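Local coordinates for putative lipoprotein YcdA (Bacillus subtilis subsp. subtilis str. 168, PDB 4R4G) that is of unknown function but is probably a membrane-anchored lipoprotein, joining an N-terminal Ig-like domain to a C-terminal alpha/beta domain through a kinked helix, at residues S23-S28 and V40-V45; A238-V243 and V320-K325; N56-D61 and T113-G118; L64-T69 and K104-E109. All coordinates share one frame; numbering follows the deposited sequence. Where two conformers were deposited one is given.

Contact 1 of 4, residues S23-S28 and V40-V45; sequences SYTLPS and VLKVNV
Ser23 and Lys42 face each other as a hydrogen-bonded pair of two antiparallel strands, each backbone using both its N-H and its carbonyl on the other: Lys42 N reaches Ser23 O at 2.8 Å, and Ser23 N reaches Lys42 O at 2.9 Å. Two residues on, Thr25 and Val40 repeat the exchange, with Thr25 N donating to Val40 O (2.8 Å) and Val40 N to Thr25 O (2.9 Å). Val40 O has a second donor in Thr25 OG1, also at 2.9 Å. With chi1 of 62° the hydroxyl sits between its own backbone N and carbonyl carbon, and from there it meets Val40 O from above the carbonyl plane, while the main-chain N-H comes in within that plane. A valine at Thr25 would probably leave Val40 O with the main-chain donor alone from this strand. Beyond the hydroxyl, Thr25 CG2 lies across the aliphatic start of Lys42, and Pro27 CB rests on Val40 CG2. Lys42 O also has a second donor, a water that accepts in turn from Ser23 OG. Between the two hydrogen-bonded pairs, Tyr24 and Leu41 form a non-hydrogen-bonded pair on the reverse face, where Leu41 CD1 approaches Tyr24 CE1 obliquely at 4.1 Å. The phenol oxygen of Tyr24 is satisfied beyond the two strands, by Gly105 N and Gly131 O. Hydrogen-bonded pairs alternating with a non-hydrogen-bonded one are the signature of antiparallel sheet, here joining strands 16-25 and 39-48 of the Ig-like domain.

Contact 2 of 4, residues A238-V243 and V320-K325; sequences ATVKPV and VEAFIK
Val240 lays its CG1 methyl over the middle of the Phe323 ring, 3.7 Å from the centroid and only 8° off the ring normal, a CH-pi contact to one face. Its other methyl, CG2, reaches the far end of the same ring at CE1 and CZ, and the two side chains cross at about a right angle. Phe323 has CG anti to its carbonyl carbon (chi1 -82°); although its CB points away from strand 238-241, the ring comes back to meet the valine. In the ring plane, at an edge, lies the carbonyl oxygen of Val320. Ala322 CB adds a looser apolar contact to Val240 CB at 4.3 Å. Further along, Pro242 is wedged against the turn that runs from Glu321 to Ile324: its CB packs near Ala322 O and Phe323 O, and its CG near Lys325 CB at 3.8 Å. The backbones then pair in parallel, the two bonds of Val243 straddling Ile324: Val243 N donates to Phe323 O and Lys325 N to Val243 O, both at 3.0 Å. Leu216 of helix 203-219 touches Phe323, Val243 and Ile324, while Lys325 NZ is hydrogen-bonded to Ser291 OG. Apolar contacts thus bury the turn against strand 233-244, while the two main-chain bonds set the parallel register of strand 324-325 on that strand.

Contact 3 of 4, residues N56-D61 and T113-G118; sequences NVDSMD and TPESYG
Glu115 reaches across to Asp61 and Asn56, and these three residues carry most of the contact. The glutamate side chain runs extended beyond CG, its CG anti to the carbonyl carbon (chi1 -65°), and crosses that of Asp61 at about a right angle. Their carboxylate planes stand 77° apart, with Glu115 OE2 2.7 Å from Asp61 OD1. The other oxygen, Glu115 OE1, lies against Asn56 CB at 3.2 Å, beside a methylene and not the amide, whose OD1 bonds to Thr87. A water gathers the same three residues: it donates to Asn56 O and to Asp61 OD2 and accepts from Glu115 N at 2.9 Å. Asp58 N holds Asp61 OD2 from within the same segment, meeting it from above the carboxylate plane; separately, Asp58 OD1 accepts from Met60 N (a selenomethionine) in an Asx turn. The one direct main-chain bond between the segments runs from Thr113 N to Asp61 O, 3.0 Å long. With that single backbone bond and a water linking Asn56 O, Asp61 OD2 and Glu115 N, the two segments are joined by a mainly polar, water-mediated contact.

Contact 4 of 4, residues L64-T69 and K104-E109; sequences LYQGDT and KGKQYE
The Tyr108 ring meets Gln66 at its edge: Gln66 CB lies in the ring plane beside CD1, and Gln66 OE1, itself hydrogen-bonded to Asp103 N, comes up near that plane at 3.6 Å from CE1. The two side chains run side by side in the same direction, with amide and ring planes 45° apart. Over one face of the ring, offset toward the rim, stands the carbonyl oxygen of Lys106, 3.5 Å above the plane. Gln66 keeps CG anti to its backbone N (chi1 -178°), which brings its extended chain against both Tyr108 and Lys106, whose CB lies 3.6 Å from Gln66 CG. Leu64, two residues before Gln66, crosses Tyr108 obliquely, its CD1 4.0 Å from Tyr108 CB. The phenol oxygen accepts from Lys106 N at 3.1 Å and is also bonded to Asp103 O. Replacing Tyr108 by leucine would probably strip Lys106 N and Asp103 O of this shared partner and leave Gln66 without the ring edge it lies along. The backbones pair antiparallel: Tyr65 and Glu109 exchange bonds, Tyr65 N to Glu109 O and Glu109 N to Tyr65 O, both 2.9 Å. Past them Gly67 N donates to Gln107 O (3.0 Å) as strand 62-66 enters a type II' turn, where the positive phi of Gly67 suits a glycine. Strand 107-112 is flanked on its other side by strand 125-130, while Leu64 and Tyr108 face inward onto Val102 of strand 93-102 and Leu41 of strand 39-48, the opposing sheet of the Ig-like domain.

Contacts 1, 3 and 4 belong to the Ig-like domain and contact 2 to the C-terminal domain, so the set samples both halves of an elongated chain. Contacts 1 and 4 lie on facing sheets and touch, through Tyr24 OH and Gly105 N, 2.8 Å apart, and through Leu41 CD2, which packs on Leu64 CD2 at 3.9 Å. Contact 3 adjoins contact 4 in sequence, yet their centres are about 22 Å apart. Contact 2 stands apart from all three, its centre about 33 Å from that of contact 1 and about 52 Å from that of contact 3. Tetraethylene glycol, probably from crystallisation, lies near contacts 1, 2 and 3.

Contact 1 of 4, residues S23-S28 and V40-V45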
loop_
_atom_site.group_PDB
_atom_site.type_symbol
_atom_site.label_atom_id
_atom_site.label_comp_id
_atom_site.label_asym_id
_atom_site.label_seq_id
_atom_site.Cartn_x
_atom_site.Cartn_y
_atom_site.Cartn_z
ATOM N N SER A 23 13.064 10.195 9.876
ATOM C CA SER A 23 12.536 9.494 8.720
ATOM C C SER A 23 11.169 10.007 8.336
ATOM O O SER A 23 10.482 10.627 9.148
ATOM C CB SER A 23 12.457 7.998 9.004
ATOM O OG SER A 23 11.548 7.717 10.051
ATOM N N TYR A 24 10.786 9.756 7.085
ATOM C CA TYR A 24 9.462 10.057 6.554
ATOM C C TYR A 24 8.582 8.847 6.776
ATOM O O TYR A 24 9.033 7.690 6.629
ATOM C CB TYR A 24 9.514 10.401 5.057
ATOM C CG TYR A 24 10.209 11.697 4.720
ATOM C CD1 TYR A 24 9.632 12.925 5.045
ATOM C CD2 TYR A 24 11.393 11.706 3.989
ATOM C CE1 TYR A 24 10.243 14.128 4.690
ATOM C CE2 TYR A 24 12.013 12.905 3.627
ATOM C CZ TYR A 24 11.437 14.114 3.987
ATOM O OH TYR A 24 12.032 15.296 3.635
ATOM N N THR A 25 7.339 9.102 7.169
ATOM C CA THR A 25 6.366 8.040 7.387
ATOM C C THR A 25 5.051 8.448 6.731
ATOM O O THR A 25 4.840 9.618 6.371
ATOM C CB THR A 25 6.178 7.702 8.894
ATOM O OG1 THR A 25 5.679 8.839 9.615
ATOM C CG2 THR A 25 7.440 7.142 9.563
ATOM N N LEU A 26 4.188 7.460 6.535
ATOM C CA LEU A 26 2.869 7.720 6.007
ATOM C C LEU A 26 2.020 8.032 7.195
ATOM O O LEU A 26 2.229 7.394 8.234
ATOM C CB LEU A 26 2.306 6.503 5.249
ATOM C CG LEU A 26 2.811 6.212 3.847
ATOM C CD1 LEU A 26 2.267 4.902 3.400
ATOM C CD2 LEU A 26 2.386 7.287 2.851
ATOM N N PRO A 27 1.017 8.922 7.078
ATOM C CA PRO A 27 0.156 9.194 8.235
ATOM C C PRO A 27 -0.633 7.970 8.744
ATOM O O PRO A 27 -0.681 6.907 8.105
ATOM C CB PRO A 27 -0.786 10.284 7.718
ATOM C CG PRO A 27 -0.690 10.241 6.244
ATOM C CD PRO A 27 0.656 9.763 5.916
ATOM N N SER A 28 -1.228 8.115 9.943
ATOM C CA SER A 28 -2.075 7.100 10.563
ATOM C C SER A 28 -3.317 6.928 9.692
ATOM O O SER A 28 -3.694 7.903 9.032
ATOM C CB SER A 28 -2.456 7.545 11.975
ATOM O OG SER A 28 -3.438 6.726 12.591
ATOM N N VAL A 40 4.621 12.354 7.197
ATOM C CA VAL A 40 4.756 12.613 8.617
ATOM C C VAL A 40 6.221 12.431 8.932
ATOM O O VAL A 40 6.774 11.380 8.607
ATOM C CB VAL A 40 3.808 11.720 9.468
ATOM C CG1 VAL A 40 4.150 11.790 10.958
ATOM C CG2 VAL A 40 2.353 12.111 9.233
ATOM N N LEU A 41 6.869 13.463 9.499
ATOM C CA LEU A 41 8.281 13.380 9.846
ATOM C C LEU A 41 8.400 12.761 11.231
ATOM O O LEU A 41 7.835 13.289 12.193
ATOM C CB LEU A 41 8.938 14.768 9.773
ATOM C CG LEU A 41 10.456 14.837 9.945
ATOM C CD1 LEU A 41 11.170 14.469 8.658
ATOM C CD2 LEU A 41 10.869 16.207 10.386
ATOM N N LYS A 42 9.071 11.592 11.313
ATOM C CA LYS A 42 9.281 10.859 12.569
ATOM C C LYS A 42 10.688 11.167 13.046
ATOM O O LYS A 42 11.668 10.767 12.406
ATOM C CB LYS A 42 9.039 9.342 12.377
ATOM C CG LYS A 42 9.107 8.482 13.638
ATOM C CD LYS A 42 8.722 7.051 13.318
ATOM C CE LYS A 42 9.253 6.039 14.300
ATOM N NZ LYS A 42 8.535 4.735 14.188
ATOM N N VAL A 43 10.779 11.933 14.135
ATOM C CA VAL A 43 12.033 12.367 14.757
ATOM C C VAL A 43 12.162 11.654 16.115
ATOM O O VAL A 43 11.368 11.923 17.014
ATOM C CB VAL A 43 12.117 13.919 14.891
ATOM C CG1 VAL A 43 13.503 14.372 15.335
ATOM C CG2 VAL A 43 11.723 14.615 13.592
ATOM N N ASN A 44 13.116 10.703 16.235
ATOM C CA ASN A 44 13.371 10.001 17.496
ATOM C C ASN A 44 14.363 10.838 18.257
ATOM O O ASN A 44 15.425 11.153 17.721
ATOM C CB ASN A 44 13.877 8.548 17.296
ATOM C CG ASN A 44 14.008 7.782 18.601
ATOM O OD1 ASN A 44 15.017 7.856 19.321
ATOM N ND2 ASN A 44 12.962 7.075 18.969
ATOM N N VAL A 45 13.984 11.272 19.459
ATOM C CA VAL A 45 14.803 12.137 20.289
ATOM C C VAL A 45 15.075 11.463 21.623
ATOM O O VAL A 45 14.380 10.517 21.995
ATOM C CB VAL A 45 14.169 13.556 20.504
ATOM C CG1 VAL A 45 14.014 14.317 19.187
ATOM C CG2 VAL A 45 12.843 13.485 21.271
HETATM O O HOH W 1 12.252 7.821 13.052
#

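Contact 2 of 4, residues A238-V243 and V320-K325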
loop_
_atom_site.group_PDB
_atom_site.type_symbol
_atom_site.label_atom_id
_atom_site.label_comp_id
_atom_site.label_asym_id
_atom_site.label_seq_id
_atom_site.Cartn_x
_atom_site.Cartn_y
_atom_site.Cartn_z
ATOM N N ALA A 238 -5.983 0.258 -4.155
ATOM C CA ALA A 238 -5.914 -0.123 -5.564
ATOM C C ALA A 238 -7.042 0.522 -6.335
ATOM O O ALA A 238 -8.211 0.310 -6.013
ATOM C CB ALA A 238 -5.970 -1.626 -5.699
ATOM N N THR A 239 -6.698 1.364 -7.308
ATOM C CA THR A 239 -7.711 2.025 -8.117
ATOM C C THR A 239 -7.672 1.288 -9.427
ATOM O O THR A 239 -6.664 1.308 -10.146
ATOM C CB THR A 239 -7.500 3.552 -8.169
ATOM O OG1 THR A 239 -7.452 4.092 -6.823
ATOM C CG2 THR A 239 -8.571 4.250 -8.988
ATOM N N VAL A 240 -8.752 0.566 -9.698
ATOM C CA VAL A 240 -8.808 -0.312 -10.833
ATOM C C VAL A 240 -9.785 0.158 -11.889
ATOM O O VAL A 240 -10.958 0.395 -11.583
ATOM C CB VAL A 240 -9.180 -1.751 -10.341
ATOM C CG1 VAL A 240 -9.429 -2.715 -11.513
ATOM C CG2 VAL A 240 -8.122 -2.315 -9.383
ATOM N N LYS A 241 -9.282 0.248 -13.152
ATOM C CA LYS A 241 -10.043 0.535 -14.362
ATOM C C LYS A 241 -10.433 -0.841 -14.923
ATOM O O LYS A 241 -9.533 -1.568 -15.364
ATOM C CB LYS A 241 -9.183 1.364 -15.347
ATOM C CG LYS A 241 -9.861 1.721 -16.680
ATOM C CD LYS A 241 -8.962 2.594 -17.590
ATOM C CE LYS A 241 -7.872 1.828 -18.322
ATOM N NZ LYS A 241 -6.922 2.732 -19.019
ATOM N N PRO A 242 -11.704 -1.287 -14.828
ATOM C CA PRO A 242 -12.019 -2.637 -15.302
ATOM C C PRO A 242 -12.242 -2.749 -16.793
ATOM O O PRO A 242 -12.449 -1.739 -17.455
ATOM C CB PRO A 242 -13.321 -2.963 -14.567
ATOM C CG PRO A 242 -13.972 -1.669 -14.364
ATOM C CD PRO A 242 -12.906 -0.615 -14.286
ATOM N N VAL A 243 -12.243 -3.988 -17.304
ATOM C CA VAL A 243 -12.612 -4.281 -18.668
ATOM C C VAL A 243 -14.160 -4.211 -18.633
ATOM O O VAL A 243 -14.765 -4.703 -17.673
ATOM C CB VAL A 243 -12.027 -5.668 -19.134
ATOM C CG1 VAL A 243 -12.784 -6.257 -20.299
ATOM C CG2 VAL A 243 -10.549 -5.575 -19.484
ATOM N N VAL A 320 -9.671 -8.819 -7.191
ATOM C CA VAL A 320 -9.787 -9.638 -8.398
ATOM C C VAL A 320 -11.122 -9.333 -9.106
ATOM O O VAL A 320 -11.106 -9.094 -10.310
ATOM C CB VAL A 320 -9.623 -11.139 -8.058
ATOM C CG1 VAL A 320 -9.809 -12.015 -9.285
ATOM C CG2 VAL A 320 -8.261 -11.405 -7.424
ATOM N N GLU A 321 -12.245 -9.254 -8.355
ATOM C CA GLU A 321 -13.586 -8.970 -8.898
ATOM C C GLU A 321 -13.682 -7.582 -9.516
ATOM O O GLU A 321 -14.532 -7.358 -10.375
ATOM C CB GLU A 321 -14.668 -9.097 -7.808
ATOM C CG GLU A 321 -15.048 -10.525 -7.444
ATOM C CD GLU A 321 -15.897 -10.710 -6.193
ATOM O OE1 GLU A 321 -16.003 -9.761 -5.379
ATOM O OE2 GLU A 321 -16.428 -11.831 -6.009
ATOM N N ALA A 322 -12.845 -6.640 -9.054
ATOM C CA ALA A 322 -12.842 -5.243 -9.507
ATOM C C ALA A 322 -12.296 -5.061 -10.930
ATOM O O ALA A 322 -12.439 -3.966 -11.484
ATOM C CB ALA A 322 -12.026 -4.390 -8.543
ATOM N N PHE A 323 -11.664 -6.104 -11.511
ATOM C CA PHE A 323 -11.030 -6.023 -12.826
ATOM C C PHE A 323 -11.983 -6.226 -13.995
ATOM O O PHE A 323 -11.626 -5.879 -15.120
ATOM C CB PHE A 323 -9.863 -7.004 -12.901
ATOM C CG PHE A 323 -8.614 -6.420 -12.278
ATOM C CD1 PHE A 323 -8.371 -6.549 -10.915
ATOM C CD2 PHE A 323 -7.715 -5.678 -13.042
ATOM C CE1 PHE A 323 -7.250 -5.964 -10.333
ATOM C CE2 PHE A 323 -6.590 -5.104 -12.456
ATOM C CZ PHE A 323 -6.354 -5.275 -11.111
ATOM N N ILE A 324 -13.190 -6.751 -13.744
ATOM C CA ILE A 324 -14.190 -6.992 -14.776
ATOM C C ILE A 324 -15.532 -6.434 -14.324
ATOM O O ILE A 324 -16.086 -6.870 -13.314
ATOM C CB ILE A 324 -14.297 -8.499 -15.166
ATOM C CG1 ILE A 324 -12.984 -9.026 -15.790
ATOM C CG2 ILE A 324 -15.501 -8.749 -16.108
ATOM C CD1 ILE A 324 -12.872 -10.557 -15.888
ATOM N N LYS A 325 -16.039 -5.464 -15.099
ATOM C CA LYS A 325 -17.341 -4.815 -14.931
ATOM C C LYS A 325 -18.328 -5.531 -15.828
ATOM O O LYS A 325 -17.999 -5.823 -16.973
ATOM C CB LYS A 325 -17.255 -3.308 -15.284
ATOM C CG LYS A 325 -18.555 -2.512 -15.066
ATOM C CD LYS A 325 -18.302 -1.002 -15.061
ATOM C CE LYS A 325 -19.545 -0.165 -15.252
ATOM N NZ LYS A 325 -19.208 1.262 -15.532
#

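Contact 3 of 4, residues N56-D61 and T113-G118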
loop_
_atom_site.group_PDB
_atom_site.type_symbol
_atom_site.label_atom_id
_atom_site.label_comp_id
_atom_site.label_asym_id
_atom_site.label_seq_id
_atom_site.Cartn_x
_atom_site.Cartn_y
_atom_site.Cartn_z
ATOM N N ASN A 56 10.047 17.696 33.833
ATOM C CA ASN A 56 8.956 17.051 33.092
ATOM C C ASN A 56 9.234 17.178 31.604
ATOM O O ASN A 56 9.576 18.271 31.159
ATOM C CB ASN A 56 7.597 17.667 33.413
ATOM C CG ASN A 56 7.192 17.676 34.860
ATOM O OD1 ASN A 56 6.919 16.633 35.464
ATOM N ND2 ASN A 56 7.020 18.870 35.406
ATOM N N VAL A 57 9.117 16.072 30.832
ATOM C CA VAL A 57 9.362 16.103 29.391
ATOM C C VAL A 57 8.125 15.551 28.676
ATOM O O VAL A 57 7.676 14.443 28.986
ATOM C CB VAL A 57 10.679 15.396 28.958
ATOM C CG1 VAL A 57 10.838 15.390 27.435
ATOM C CG2 VAL A 57 11.898 16.051 29.617
ATOM N N ASP A 58 7.568 16.354 27.741
ATOM C CA ASP A 58 6.372 16.032 26.962
ATOM C C ASP A 58 6.605 16.312 25.481
ATOM O O ASP A 58 7.500 17.089 25.126
ATOM C CB ASP A 58 5.167 16.861 27.473
ATOM C CG ASP A 58 3.800 16.393 27.002
ATOM O OD1 ASP A 58 3.440 16.680 25.847
ATOM O OD2 ASP A 58 3.091 15.740 27.792
ATOM N N SER A 59 5.785 15.667 24.622
ATOM C CA SER A 59 5.781 15.846 23.169
ATOM C C SER A 59 5.551 17.332 22.836
ATOM O O SER A 59 6.192 17.874 21.936
ATOM C CB SER A 59 4.692 14.981 22.539
ATOM O OG SER A 59 4.304 13.930 23.411
HETATM N N MSE A 60 4.624 17.994 23.606
HETATM C CA MSE A 60 4.221 19.406 23.511
HETATM C C MSE A 60 5.385 20.387 23.672
HETATM O O MSE A 60 5.225 21.572 23.410
HETATM C CB MSE A 60 3.171 19.734 24.584
HETATM C CG MSE A 60 1.740 19.492 24.141
HETATM SE SE MSE A 60 0.481 19.906 25.575
HETATM C CE MSE A 60 -1.181 19.759 24.519
ATOM N N ASP A 61 6.559 19.915 24.130
ATOM C CA ASP A 61 7.736 20.762 24.343
ATOM C C ASP A 61 8.497 20.943 23.038
ATOM O O ASP A 61 9.456 21.724 22.972
ATOM C CB ASP A 61 8.675 20.166 25.415
ATOM C CG ASP A 61 8.016 19.911 26.741
ATOM O OD1 ASP A 61 7.007 20.592 27.043
ATOM O OD2 ASP A 61 8.507 19.040 27.483
ATOM N N THR A 113 11.704 23.343 24.088
ATOM C CA THR A 113 11.606 24.294 25.190
ATOM C C THR A 113 11.295 23.473 26.441
ATOM O O THR A 113 10.171 22.974 26.605
ATOM C CB THR A 113 10.618 25.451 24.897
ATOM O OG1 THR A 113 11.140 26.248 23.828
ATOM C CG2 THR A 113 10.394 26.358 26.111
ATOM N N PRO A 114 12.315 23.310 27.314
ATOM C CA PRO A 114 12.127 22.519 28.551
ATOM C C PRO A 114 11.086 23.117 29.491
ATOM O O PRO A 114 10.912 24.335 29.523
ATOM C CB PRO A 114 13.515 22.519 29.196
ATOM C CG PRO A 114 14.199 23.704 28.622
ATOM C CD PRO A 114 13.693 23.832 27.219
ATOM N N GLU A 115 10.359 22.231 30.210
ATOM C CA GLU A 115 9.294 22.598 31.148
ATOM C C GLU A 115 9.956 23.070 32.430
ATOM O O GLU A 115 10.099 22.324 33.408
ATOM C CB GLU A 115 8.316 21.437 31.371
ATOM C CG GLU A 115 7.540 21.054 30.127
ATOM C CD GLU A 115 6.367 20.100 30.272
ATOM O OE1 GLU A 115 6.049 19.701 31.415
ATOM O OE2 GLU A 115 5.741 19.771 29.236
ATOM N N SER A 116 10.417 24.320 32.379
ATOM C CA SER A 116 11.171 24.984 33.424
ATOM C C SER A 116 10.633 26.381 33.687
ATOM O O SER A 116 9.991 26.983 32.821
ATOM C CB SER A 116 12.637 25.053 33.005
ATOM O OG SER A 116 13.444 25.937 33.765
ATOM N N TYR A 117 10.887 26.887 34.906
ATOM C CA TYR A 117 10.520 28.244 35.295
ATOM C C TYR A 117 11.507 29.195 34.606
ATOM O O TYR A 117 12.687 28.852 34.436
ATOM C CB TYR A 117 10.528 28.396 36.830
ATOM N N GLY A 118 10.999 30.323 34.124
ATOM C CA GLY A 118 11.849 31.322 33.494
ATOM C C GLY A 118 11.747 31.464 31.996
ATOM O O GLY A 118 10.865 30.879 31.347
HETATM O O HOH W 2 8.875 20.874 35.195
HETATM O O HOH W 3 10.661 19.565 29.224
#

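Contact 4 of 4, residues L64-T69 and K104-E109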
loop_
_atom_site.group_PDB
_atom_site.type_symbol
_atom_site.label_atom_id
_atom_site.label_comp_id
_atom_site.label_asym_id
_atom_site.label_seq_id
_atom_site.Cartn_x
_atom_site.Cartn_y
_atom_site.Cartn_z
ATOM N N LEU A 64 7.851 21.948 15.264
ATOM C CA LEU A 64 8.606 21.873 14.032
ATOM C C LEU A 64 8.179 22.964 13.102
ATOM O O LEU A 64 6.985 23.222 12.955
ATOM C CB LEU A 64 8.437 20.506 13.338
ATOM C CG LEU A 64 9.452 20.197 12.248
ATOM C CD1 LEU A 64 10.593 19.392 12.789
ATOM C CD2 LEU A 64 8.833 19.456 11.173
ATOM N N TYR A 65 9.151 23.569 12.435
ATOM C CA TYR A 65 8.933 24.563 11.406
ATOM C C TYR A 65 9.410 23.998 10.104
ATOM O O TYR A 65 10.444 23.335 10.063
ATOM C CB TYR A 65 9.650 25.883 11.723
ATOM C CG TYR A 65 8.958 26.693 12.803
ATOM C CD1 TYR A 65 9.135 26.394 14.153
ATOM C CD2 TYR A 65 8.140 27.768 12.479
ATOM C CE1 TYR A 65 8.495 27.132 15.148
ATOM C CE2 TYR A 65 7.443 28.472 13.462
ATOM C CZ TYR A 65 7.636 28.163 14.797
ATOM O OH TYR A 65 7.010 28.920 15.763
ATOM N N GLN A 66 8.628 24.215 9.044
ATOM C CA GLN A 66 8.969 23.900 7.667
ATOM C C GLN A 66 9.108 25.231 7.015
ATOM O O GLN A 66 8.139 26.002 6.990
ATOM C CB GLN A 66 7.895 23.045 7.029
ATOM C CG GLN A 66 8.217 22.641 5.631
ATOM C CD GLN A 66 7.025 21.986 5.052
ATOM O OE1 GLN A 66 6.854 20.774 5.157
ATOM N NE2 GLN A 66 6.152 22.794 4.484
ATOM N N GLY A 67 10.328 25.563 6.619
ATOM C CA GLY A 67 10.635 26.899 6.138
ATOM C C GLY A 67 10.500 27.797 7.346
ATOM O O GLY A 67 11.116 27.524 8.396
ATOM N N ASP A 68 9.605 28.801 7.236
ATOM C CA ASP A 68 9.290 29.721 8.336
ATOM C C ASP A 68 7.911 29.411 8.938
ATOM O O ASP A 68 7.483 30.109 9.833
ATOM C CB ASP A 68 9.342 31.190 7.866
ATOM C CG ASP A 68 10.723 31.717 7.524
ATOM O OD1 ASP A 68 11.718 31.126 7.994
ATOM O OD2 ASP A 68 10.807 32.750 6.828
ATOM N N THR A 69 7.224 28.380 8.459
ATOM C CA THR A 69 5.868 28.004 8.881
ATOM C C THR A 69 5.875 26.888 9.918
ATOM O O THR A 69 6.488 25.840 9.699
ATOM C CB THR A 69 5.045 27.547 7.638
ATOM O OG1 THR A 69 5.111 28.544 6.612
ATOM C CG2 THR A 69 3.587 27.218 7.965
ATOM N N LYS A 104 7.289 16.737 1.925
ATOM C CA LYS A 104 8.557 16.017 1.686
ATOM C C LYS A 104 9.642 16.920 1.097
ATOM O O LYS A 104 9.359 17.732 0.205
ATOM C CB LYS A 104 8.297 14.813 0.732
ATOM C CG LYS A 104 9.475 13.853 0.445
ATOM C CD LYS A 104 9.166 12.986 -0.803
ATOM C CE LYS A 104 10.312 12.115 -1.288
ATOM N NZ LYS A 104 9.957 11.315 -2.499
ATOM N N GLY A 105 10.865 16.731 1.598
ATOM C CA GLY A 105 12.076 17.383 1.123
ATOM C C GLY A 105 12.215 18.861 1.406
ATOM O O GLY A 105 12.821 19.571 0.602
ATOM N N LYS A 106 11.715 19.342 2.559
ATOM C CA LYS A 106 11.869 20.760 2.860
ATOM C C LYS A 106 12.935 20.971 3.951
ATOM O O LYS A 106 13.628 20.018 4.342
ATOM C CB LYS A 106 10.525 21.407 3.232
ATOM C CG LYS A 106 9.451 21.358 2.127
ATOM C CD LYS A 106 9.814 22.035 0.786
ATOM C CE LYS A 106 8.681 21.996 -0.230
ATOM N NZ LYS A 106 9.098 22.503 -1.578
ATOM N N GLN A 107 13.115 22.228 4.383
ATOM C CA GLN A 107 14.083 22.563 5.423
ATOM C C GLN A 107 13.351 22.711 6.741
ATOM O O GLN A 107 12.550 23.630 6.910
ATOM C CB GLN A 107 14.896 23.811 5.057
ATOM C CG GLN A 107 15.773 23.620 3.812
ATOM C CD GLN A 107 16.593 22.343 3.847
ATOM O OE1 GLN A 107 17.374 22.101 4.777
ATOM N NE2 GLN A 107 16.407 21.483 2.843
ATOM N N TYR A 108 13.556 21.748 7.642
ATOM C CA TYR A 108 12.867 21.747 8.924
ATOM C C TYR A 108 13.758 22.282 10.033
ATOM O O TYR A 108 14.978 22.401 9.879
ATOM C CB TYR A 108 12.307 20.346 9.278
ATOM C CG TYR A 108 11.685 19.643 8.083
ATOM C CD1 TYR A 108 10.521 20.134 7.485
ATOM C CD2 TYR A 108 12.281 18.516 7.523
ATOM C CE1 TYR A 108 9.978 19.524 6.353
ATOM C CE2 TYR A 108 11.730 17.883 6.406
ATOM C CZ TYR A 108 10.579 18.393 5.824
ATOM O OH TYR A 108 10.048 17.787 4.716
ATOM N N GLU A 109 13.102 22.711 11.110
ATOM C CA GLU A 109 13.707 23.216 12.306
ATOM C C GLU A 109 12.912 22.684 13.465
ATOM O O GLU A 109 11.714 22.933 13.552
ATOM C CB GLU A 109 13.786 24.735 12.300
ATOM C CG GLU A 109 14.444 25.286 13.556
ATOM C CD GLU A 109 14.821 26.753 13.552
ATOM O OE1 GLU A 109 15.847 27.104 12.919
ATOM O OE2 GLU A 109 14.138 27.534 14.255
#